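Local coordinates for protein CEL61B (Hypocrea jecorina, PDB 2VTC) that oxidatively cleaves glycosidic bonds in crystalline and amorphous polysaccharides as a copper-dependent lytic polysaccharide monooxygenase, at residues Arg133-Gln138 against Lys209-Gly214; Thr115-Cys120 against Gly172-Arg177; Pro107-Pro112 against Ala150-Ile155. All blocks are in the same frame, centred on the assembly; numbering follows the deposited sequence.

Interactions 1 and 2 share a sheet: strand 113-119 lies between strands 133-143 and 172-182, so Val-117 bonds by backbone to Val-135 on one side and pairs with Phe-176 on the other. Interaction 2 is the buried one, two central strands joined by regular backbone bonds and apolar side chains, with bridging waters at its Glu-119 end. Interaction 1 lies nearer the surface, where a loop meets the neighbouring strand through an arginine and a valine. Interaction 3, with its centre about 24 Å from that of interaction 2 and across the chain's centre, joins loop to helix beside the metal; there a glutamine amide and proline contacts replace strand pairing.

Interaction 1. Residues Arg133-Gln138 against Lys209-Gly214; sequences RWVKIQ and KALPAG
Arg-133 and Val-135, two residues apart on strand 133-143, both meet the loop 209-214. With CG beside the backbone N (chi1 -54°), the Arg-133 chain leaves the strand and then bends at chi3, which turns the guanidinium back across the end of the loop. Its NE donates to Ala-213 O at 2.8 Å, and that oxygen lies close to the guanidinium plane. The second bond, from NH2 to Gly-214 O at 3.0 Å, is more bent, with the oxygen tilted from that plane. Both donors sit above the planes of their carbonyls, so one side chain grips two successive peptides and limits how its head can turn. Val-135 works through a single methyl: CG2, anti to the carbonyl carbon, is 3.8 Å from Leu-211 CG and 4.0 Å from Pro-212 CD, and the valine and leucine side chains lie alongside, running opposite ways. Gly-214 passes so close to the strand that its CA is 3.3 Å from Trp-134 O, where a side chain would collide. The loop leads directly into strand 215-216, which pairs with strand 133-143 at Trp-134: a connection between strands packed against a sheet of the AA9 beta-sandwich.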
loop_
_atom_site.group_PDB
_atom_site.type_symbol
_atom_site.label_atom_id
_atom_site.label_comp_id
_atom_site.label_asym_id
_atom_site.label_seq_id
_atom_site.Cartn_x
_atom_site.Cartn_y
_atom_site.Cartn_z
ATOM N N ARG A 133 -13.675 0.782 1.242
ATOM C CA ARG A 133 -13.808 -0.136 0.094
ATOM C C ARG A 133 -12.801 0.267 -0.966
ATOM O O ARG A 133 -12.750 1.411 -1.382
ATOM C CB ARG A 133 -15.245 -0.152 -0.476
ATOM C CG ARG A 133 -16.337 -0.458 0.579
ATOM C CD ARG A 133 -17.766 -0.467 -0.017
ATOM N NE ARG A 133 -17.837 -1.471 -1.069
ATOM C CZ ARG A 133 -18.188 -2.741 -0.873
ATOM N NH1 ARG A 133 -18.596 -3.142 0.326
ATOM N NH2 ARG A 133 -18.163 -3.596 -1.885
ATOM N N TRP A 134 -11.959 -0.683 -1.386
ATOM C CA TRP A 134 -10.772 -0.363 -2.150
ATOM C C TRP A 134 -10.900 -0.649 -3.631
ATOM O O TRP A 134 -11.492 -1.646 -4.032
ATOM C CB TRP A 134 -9.622 -1.213 -1.583
ATOM C CG TRP A 134 -9.421 -0.911 -0.143
ATOM C CD1 TRP A 134 -9.908 -1.627 0.926
ATOM C CD2 TRP A 134 -8.696 0.189 0.403
ATOM N NE1 TRP A 134 -9.545 -1.028 2.111
ATOM C CE2 TRP A 134 -8.784 0.080 1.824
ATOM C CE3 TRP A 134 -8.004 1.281 -0.159
ATOM C CZ2 TRP A 134 -8.195 1.012 2.686
ATOM C CZ3 TRP A 134 -7.412 2.212 0.715
ATOM C CH2 TRP A 134 -7.522 2.060 2.124
ATOM N N VAL A 135 -10.330 0.258 -4.426
ATOM C CA VAL A 135 -10.299 0.138 -5.872
ATOM C C VAL A 135 -8.844 0.100 -6.341
ATOM O O VAL A 135 -8.085 0.984 -6.016
ATOM C CB VAL A 135 -11.044 1.344 -6.507
ATOM C CG1 VAL A 135 -10.936 1.331 -8.009
ATOM C CG2 VAL A 135 -12.523 1.316 -6.083
ATOM N N LYS A 136 -8.469 -0.942 -7.091
ATOM C CA LYS A 136 -7.075 -1.057 -7.568
ATOM C C LYS A 136 -6.766 -0.003 -8.632
ATOM O O LYS A 136 -7.481 0.085 -9.631
ATOM C CB LYS A 136 -6.829 -2.449 -8.142
ATOM C CG LYS A 136 -5.355 -2.699 -8.531
ATOM C CD LYS A 136 -5.184 -4.069 -9.178
ATOM C CE LYS A 136 -4.939 -5.183 -8.142
ATOM N NZ LYS A 136 -4.998 -6.555 -8.762
ATOM N N ILE A 137 -5.706 0.777 -8.421
ATOM C CA ILE A 137 -5.300 1.805 -9.397
ATOM C C ILE A 137 -3.899 1.590 -9.992
ATOM O O ILE A 137 -3.490 2.315 -10.910
ATOM C CB ILE A 137 -5.423 3.251 -8.816
ATOM C CG1 ILE A 137 -4.500 3.448 -7.596
ATOM C CG2 ILE A 137 -6.898 3.550 -8.496
ATOM C CD1 ILE A 137 -4.145 4.884 -7.295
ATOM N N GLN A 138 -3.177 0.601 -9.470
ATOM C CA GLN A 138 -1.836 0.256 -9.967
ATOM C C GLN A 138 -1.512 -1.205 -9.644
ATOM O O GLN A 138 -1.820 -1.697 -8.562
ATOM C CB GLN A 138 -0.794 1.206 -9.354
ATOM C CG GLN A 138 0.696 0.938 -9.709
ATOM C CD GLN A 138 1.334 -0.150 -8.839
ATOM O OE1 GLN A 138 1.061 -0.264 -7.627
ATOM N NE2 GLN A 138 2.207 -0.957 -9.455
ATOM N N LYS A 209 -15.310 11.647 -12.278
ATOM C CA LYS A 209 -15.820 10.278 -12.043
ATOM C C LYS A 209 -15.767 9.847 -10.577
ATOM O O LYS A 209 -14.752 10.039 -9.901
ATOM C CB LYS A 209 -15.082 9.246 -12.899
ATOM C CG LYS A 209 -15.434 9.301 -14.373
ATOM C CD LYS A 209 -15.099 7.985 -15.069
ATOM C CE LYS A 209 -15.436 8.029 -16.559
ATOM N NZ LYS A 209 -14.653 9.076 -17.308
ATOM N N ALA A 210 -16.870 9.271 -10.102
ATOM C CA ALA A 210 -16.922 8.690 -8.766
ATOM C C ALA A 210 -16.162 7.365 -8.745
ATOM O O ALA A 210 -16.132 6.626 -9.737
ATOM C CB ALA A 210 -18.368 8.460 -8.331
ATOM N N LEU A 211 -15.569 7.050 -7.599
ATOM C CA LEU A 211 -14.969 5.733 -7.399
ATOM C C LEU A 211 -16.089 4.681 -7.383
ATOM O O LEU A 211 -17.136 4.908 -6.757
ATOM C CB LEU A 211 -14.210 5.745 -6.069
ATOM C CG LEU A 211 -12.863 5.061 -5.843
ATOM C CD1 LEU A 211 -11.840 5.359 -6.929
ATOM C CD2 LEU A 211 -12.341 5.427 -4.456
ATOM N N PRO A 212 -15.897 3.528 -8.068
ATOM C CA PRO A 212 -16.951 2.510 -7.984
ATOM C C PRO A 212 -16.944 1.757 -6.649
ATOM O O PRO A 212 -16.153 2.082 -5.766
ATOM C CB PRO A 212 -16.618 1.561 -9.129
ATOM C CG PRO A 212 -15.126 1.643 -9.207
ATOM C CD PRO A 212 -14.781 3.090 -8.925
ATOM N N ALA A 213 -17.821 0.767 -6.526
ATOM C CA ALA A 213 -18.127 0.138 -5.246
ATOM C C ALA A 213 -16.866 -0.449 -4.568
ATOM O O ALA A 213 -16.715 -0.377 -3.350
ATOM C CB ALA A 213 -19.198 -0.937 -5.431
ATOM N N GLY A 214 -15.958 -0.987 -5.372
ATOM C CA GLY A 214 -14.701 -1.523 -4.818
ATOM C C GLY A 214 -14.912 -2.727 -3.906
ATOM O O GLY A 214 -15.987 -3.356 -3.912
#

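Interaction 2. Residues Thr115-Cys120 against Gly172-Arg177; sequences TYVVEC and GNYVFR
Tyr-116 and Arg-177 exchange two backbone bonds, N to O in each direction and both 2.8 Å long. Val-118 and Val-175 repeat the exchange, and Cys-120 N adds a last bond to Asn-173 O at 2.9 Å. Between these pairs lie the non-hydrogen-bonded pairs Val-117 with Phe-176 and Glu-119 with Tyr-174. This is regular antiparallel pairing inside the AA9 beta-sandwich, with Val-117, Phe-176 and Tyr-174 on one face and Tyr-116, Val-118 and Arg-177 on the other. Val-117 CG2, anti to the backbone N, rests over one face of the Phe-176 ring in a CH-pi contact, 3.8 Å from the centroid. The Arg-177 chain runs extended beside the Tyr-116 ring; its NE and NH2 are taken up by Val-77 O and Ile-76 O, and NH1 by the carboxylate of Glu-179. One water donates both to Glu-119 OE1 and to Tyr-174 OH, which also bonds to Arg-170 O. A leucine in place of Tyr-174 would probably leave that water and the Arg-170 carbonyl without their phenol partner. Asn-173 N, at the same end, gives its proton to a second water at 2.9 Å, which also lies 2.8 Å from Glu-119 OE2 and can donate to it.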
loop_
_atom_site.group_PDB
_atom_site.type_symbol
_atom_site.label_atom_id
_atom_site.label_comp_id
_atom_site.label_asym_id
_atom_site.label_seq_id
_atom_site.Cartn_x
_atom_site.Cartn_y
_atom_site.Cartn_z
ATOM N N THR A 115 -1.344 -0.943 -5.723
ATOM C CA THR A 115 -1.834 0.226 -4.974
ATOM C C THR A 115 -3.341 0.380 -5.174
ATOM O O THR A 115 -3.860 0.213 -6.284
ATOM C CB THR A 115 -1.117 1.527 -5.399
ATOM O OG1 THR A 115 0.298 1.287 -5.396
ATOM C CG2 THR A 115 -1.393 2.678 -4.434
ATOM N N TYR A 116 -4.022 0.702 -4.075
ATOM C CA TYR A 116 -5.488 0.863 -4.085
ATOM C C TYR A 116 -5.841 2.256 -3.566
ATOM O O TYR A 116 -5.023 2.915 -2.883
ATOM C CB TYR A 116 -6.153 -0.175 -3.165
ATOM C CG TYR A 116 -5.884 -1.634 -3.499
ATOM C CD1 TYR A 116 -6.776 -2.378 -4.268
ATOM C CD2 TYR A 116 -4.730 -2.279 -3.010
ATOM C CE1 TYR A 116 -6.523 -3.723 -4.588
ATOM C CE2 TYR A 116 -4.470 -3.610 -3.315
ATOM C CZ TYR A 116 -5.373 -4.330 -4.089
ATOM O OH TYR A 116 -5.130 -5.665 -4.370
ATOM N N VAL A 117 -7.078 2.668 -3.848
ATOM C CA VAL A 117 -7.640 3.906 -3.277
ATOM C C VAL A 117 -9.053 3.647 -2.743
ATOM O O VAL A 117 -9.749 2.782 -3.243
ATOM C CB VAL A 117 -7.619 5.062 -4.312
ATOM C CG1 VAL A 117 -8.490 4.747 -5.509
ATOM C CG2 VAL A 117 -7.976 6.423 -3.665
ATOM N N VAL A 118 -9.410 4.359 -1.681
ATOM C CA VAL A 118 -10.750 4.304 -1.110
ATOM C C VAL A 118 -11.186 5.729 -0.736
ATOM O O VAL A 118 -10.375 6.546 -0.273
ATOM C CB VAL A 118 -10.780 3.450 0.160
ATOM C CG1 VAL A 118 -10.081 4.162 1.270
ATOM C CG2 VAL A 118 -12.190 3.187 0.586
ATOM N N GLU A 119 -12.480 6.006 -0.899
ATOM C CA GLU A 119 -13.034 7.280 -0.438
ATOM C C GLU A 119 -13.491 7.219 1.030
ATOM O O GLU A 119 -13.923 6.172 1.518
ATOM C CB GLU A 119 -14.183 7.725 -1.355
ATOM C CG GLU A 119 -14.613 9.183 -1.091
ATOM C CD GLU A 119 -15.763 9.663 -1.985
ATOM O OE1 GLU A 119 -16.182 8.936 -2.909
ATOM O OE2 GLU A 119 -16.231 10.803 -1.729
ATOM N N CYS A 120 -13.409 8.355 1.721
ATOM C CA CYS A 120 -13.868 8.463 3.101
ATOM C C CYS A 120 -15.180 9.212 3.159
ATOM O O CYS A 120 -15.356 10.186 2.417
ATOM C CB CYS A 120 -12.861 9.227 3.958
ATOM S SG CYS A 120 -11.223 8.402 4.007
ATOM N N GLY A 172 -12.331 14.793 -3.442
ATOM C CA GLY A 172 -12.800 14.034 -2.300
ATOM C C GLY A 172 -11.691 13.748 -1.313
ATOM O O GLY A 172 -10.526 14.097 -1.547
ATOM N N ASN A 173 -12.072 13.158 -0.193
ATOM C CA ASN A 173 -11.105 12.729 0.807
ATOM C C ASN A 173 -10.848 11.241 0.588
ATOM O O ASN A 173 -11.781 10.438 0.630
ATOM C CB ASN A 173 -11.644 12.959 2.213
ATOM C CG ASN A 173 -11.794 14.434 2.557
ATOM O OD1 ASN A 173 -10.979 15.280 2.163
ATOM N ND2 ASN A 173 -12.839 14.745 3.317
ATOM N N TYR A 174 -9.591 10.879 0.321
ATOM C CA TYR A 174 -9.268 9.471 0.003
ATOM C C TYR A 174 -8.091 8.959 0.836
ATOM O O TYR A 174 -7.295 9.744 1.395
ATOM C CB TYR A 174 -8.896 9.311 -1.487
ATOM C CG TYR A 174 -9.977 9.731 -2.462
ATOM C CD1 TYR A 174 -10.954 8.820 -2.888
ATOM C CD2 TYR A 174 -10.019 11.033 -2.963
ATOM C CE1 TYR A 174 -11.961 9.187 -3.786
ATOM C CE2 TYR A 174 -11.027 11.419 -3.866
ATOM C CZ TYR A 174 -11.985 10.494 -4.267
ATOM O OH TYR A 174 -12.988 10.837 -5.148
ATOM N N VAL A 175 -8.026 7.627 0.915
ATOM C CA VAL A 175 -6.888 6.921 1.471
ATOM C C VAL A 175 -6.280 6.106 0.337
ATOM O O VAL A 175 -6.998 5.437 -0.431
ATOM C CB VAL A 175 -7.317 5.968 2.612
ATOM C CG1 VAL A 175 -6.096 5.340 3.281
ATOM C CG2 VAL A 175 -8.081 6.743 3.710
ATOM N N PHE A 176 -4.950 6.140 0.261
ATOM C CA PHE A 176 -4.209 5.314 -0.711
ATOM C C PHE A 176 -3.491 4.191 0.035
ATOM O O PHE A 176 -2.818 4.449 1.037
ATOM C CB PHE A 176 -3.215 6.171 -1.488
ATOM C CG PHE A 176 -3.866 7.063 -2.477
ATOM C CD1 PHE A 176 -3.940 6.713 -3.819
ATOM C CD2 PHE A 176 -4.491 8.230 -2.048
ATOM C CE1 PHE A 176 -4.573 7.543 -4.746
ATOM C CE2 PHE A 176 -5.160 9.061 -2.958
ATOM C CZ PHE A 176 -5.196 8.726 -4.318
ATOM N N ARG A 177 -3.680 2.952 -0.425
ATOM C CA ARG A 177 -3.117 1.771 0.226
ATOM C C ARG A 177 -2.118 1.149 -0.743
ATOM O O ARG A 177 -2.522 0.547 -1.735
ATOM C CB ARG A 177 -4.239 0.790 0.599
ATOM C CG ARG A 177 -3.842 -0.534 1.248
ATOM C CD ARG A 177 -5.081 -1.414 1.362
ATOM N NE ARG A 177 -4.730 -2.674 2.021
ATOM C CZ ARG A 177 -4.142 -3.699 1.386
ATOM N NH1 ARG A 177 -3.878 -3.631 0.060
ATOM N NH2 ARG A 177 -3.821 -4.792 2.092
HETATM O O HOH W 1 -15.201 9.172 -5.532
HETATM O O HOH W 2 -14.897 12.582 0.019
HETATM O O HOH W 3 -15.521 13.088 2.662
#

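Interaction 3. Residues Pro107-Pro112 against Ala150-Ile155; sequences PHPYGP and AQQDLI. With NI (nickel (II) ion), chain E.
The loop 107-112 runs past the first turns of helix 150-156, with the CA atoms of Pro-109 and Gln-152 only 4.4 Å apart. This loop supplies the second histidine of the histidine brace, the metal site of lytic polysaccharide monooxygenases: His-108 and the N-terminal His-20 form the brace, and Tyr-195 is a further ligand of the metal. A backbone bond ties loop to helix: Gln-151 N donates to Gly-111 O over a rather long 3.3 Å. Gly-111 adopts a backbone shape (phi 132°, psi 161°) in which a side chain would run into the amide of Gln-151. Gln-151 does most of the side-chain work. Its chain runs out extended beyond CG (chi2 176°), passing Gly-111 O, and NE2 reaches Pro-112 O at 3.0 Å from above the carbonyl plane. OE1 accepts from Trp-106 NE1, so the amide is held at both its nitrogen and its oxygen and its rotation is fixed. Further along the helix, Ile-155 lays its CD1 methyl 4.0 Å from Pro-109 CA, alongside the backbone that leads out of His-108. The His-108 ring itself turns away from the helix: Pro-107 CG lies over the middle of one face, 3.6 Å above the plane, and His-184 stacks with the ring. Its NE2 binds the nickel, which occupies the copper site here, at 2.1 Å.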
loop_
_atom_site.group_PDB
_atom_site.type_symbol
_atom_site.label_atom_id
_atom_site.label_comp_id
_atom_site.label_asym_id
_atom_site.label_seq_id
_atom_site.Cartn_x
_atom_site.Cartn_y
_atom_site.Cartn_z
ATOM N N PRO A 107 14.740 -5.404 1.109
ATOM C CA PRO A 107 15.339 -6.770 1.114
ATOM C C PRO A 107 14.979 -7.837 0.051
ATOM O O PRO A 107 15.500 -8.947 0.145
ATOM C CB PRO A 107 15.201 -7.240 2.555
ATOM C CG PRO A 107 14.031 -6.482 3.065
ATOM C CD PRO A 107 13.989 -5.154 2.355
ATOM N N HIS A 108 13.973 -7.657 -0.806
ATOM C CA HIS A 108 12.906 -8.645 -1.058
ATOM C C HIS A 108 12.715 -8.470 -2.574
ATOM O O HIS A 108 11.934 -7.629 -3.013
ATOM C CB HIS A 108 11.580 -8.483 -0.327
ATOM C CG HIS A 108 11.634 -8.892 1.108
ATOM N ND1 HIS A 108 12.392 -9.955 1.562
ATOM C CD2 HIS A 108 11.029 -8.365 2.197
ATOM C CE1 HIS A 108 12.256 -10.057 2.871
ATOM N NE2 HIS A 108 11.428 -9.110 3.279
ATOM N N PRO A 109 13.518 -9.189 -3.396
ATOM C CA PRO A 109 13.492 -8.953 -4.845
ATOM C C PRO A 109 12.388 -9.703 -5.602
ATOM O O PRO A 109 12.201 -9.446 -6.801
ATOM C CB PRO A 109 14.876 -9.468 -5.290
ATOM C CG PRO A 109 15.113 -10.626 -4.391
ATOM C CD PRO A 109 14.551 -10.183 -3.024
ATOM N N TYR A 110 11.663 -10.581 -4.917
ATOM C CA TYR A 110 10.583 -11.363 -5.514
ATOM C C TYR A 110 9.192 -10.850 -5.127
ATOM O O TYR A 110 8.870 -10.770 -3.938
ATOM C CB TYR A 110 10.664 -12.822 -5.069
ATOM C CG TYR A 110 11.914 -13.584 -5.499
ATOM C CD1 TYR A 110 11.936 -14.268 -6.714
ATOM C CD2 TYR A 110 13.045 -13.630 -4.687
ATOM C CE1 TYR A 110 13.067 -14.990 -7.108
ATOM C CE2 TYR A 110 14.189 -14.345 -5.076
ATOM C CZ TYR A 110 14.177 -15.013 -6.290
ATOM O OH TYR A 110 15.292 -15.727 -6.693
ATOM N N GLY A 111 8.364 -10.563 -6.126
ATOM C CA GLY A 111 6.960 -10.265 -5.868
ATOM C C GLY A 111 6.409 -9.028 -6.543
ATOM O O GLY A 111 7.162 -8.109 -6.929
ATOM N N PRO A 112 5.060 -8.975 -6.641
ATOM C CA PRO A 112 4.378 -7.844 -7.271
ATOM C C PRO A 112 4.174 -6.643 -6.333
ATOM O O PRO A 112 4.374 -6.740 -5.121
ATOM C CB PRO A 112 3.018 -8.431 -7.635
ATOM C CG PRO A 112 2.729 -9.399 -6.492
ATOM C CD PRO A 112 4.112 -10.004 -6.186
ATOM N N ALA A 150 8.631 -6.619 -10.134
ATOM C CA ALA A 150 8.460 -5.222 -9.726
ATOM C C ALA A 150 9.278 -4.865 -8.478
ATOM O O ALA A 150 9.837 -3.774 -8.405
ATOM C CB ALA A 150 6.964 -4.917 -9.499
ATOM N N GLN A 151 9.357 -5.777 -7.507
ATOM C CA GLN A 151 10.111 -5.467 -6.271
ATOM C C GLN A 151 11.626 -5.308 -6.489
ATOM O O GLN A 151 12.278 -4.512 -5.813
ATOM C CB GLN A 151 9.770 -6.449 -5.160
ATOM C CG GLN A 151 8.434 -6.069 -4.450
ATOM C CD GLN A 151 8.017 -7.059 -3.405
ATOM O OE1 GLN A 151 8.732 -7.293 -2.436
ATOM N NE2 GLN A 151 6.836 -7.655 -3.584
ATOM N N GLN A 152 12.174 -6.040 -7.463
ATOM C CA GLN A 152 13.565 -5.796 -7.881
ATOM C C GLN A 152 13.710 -4.402 -8.507
ATOM O O GLN A 152 14.676 -3.677 -8.225
ATOM C CB GLN A 152 14.063 -6.921 -8.811
ATOM C CG GLN A 152 15.519 -6.766 -9.295
ATOM C CD GLN A 152 16.534 -6.673 -8.169
ATOM O OE1 GLN A 152 17.188 -5.648 -8.003
ATOM N NE2 GLN A 152 16.679 -7.739 -7.405
ATOM N N ASP A 153 12.730 -4.000 -9.320
ATOM C CA ASP A 153 12.708 -2.648 -9.869
ATOM C C ASP A 153 12.661 -1.587 -8.772
ATOM O O ASP A 153 13.342 -0.569 -8.875
ATOM C CB ASP A 153 11.584 -2.469 -10.895
ATOM C CG ASP A 153 11.800 -3.321 -12.142
ATOM O OD1 ASP A 153 12.971 -3.665 -12.420
ATOM O OD2 ASP A 153 10.812 -3.647 -12.823
ATOM N N LEU A 154 11.912 -1.854 -7.696
ATOM C CA LEU A 154 11.855 -0.922 -6.566
ATOM C C LEU A 154 13.247 -0.716 -5.953
ATOM O O LEU A 154 13.676 0.424 -5.721
ATOM C CB LEU A 154 10.872 -1.453 -5.505
ATOM C CG LEU A 154 10.756 -0.715 -4.171
ATOM C CD1 LEU A 154 10.068 0.614 -4.361
ATOM C CD2 LEU A 154 9.969 -1.589 -3.194
ATOM N N ILE A 155 13.950 -1.824 -5.719
ATOM C CA ILE A 155 15.304 -1.793 -5.153
ATOM C C ILE A 155 16.222 -0.969 -6.064
ATOM O O ILE A 155 16.955 -0.088 -5.585
ATOM C CB ILE A 155 15.872 -3.214 -4.958
ATOM C CG1 ILE A 155 15.053 -3.982 -3.912
ATOM C CG2 ILE A 155 17.370 -3.165 -4.554
ATOM C CD1 ILE A 155 15.233 -5.498 -3.929
HETATM NI NI NI E . 11.021 -8.345 5.145
HETATM O O HOH W 4 13.027 -8.665 5.846
HETATM O O HOH W 5 10.518 -9.407 5.441
#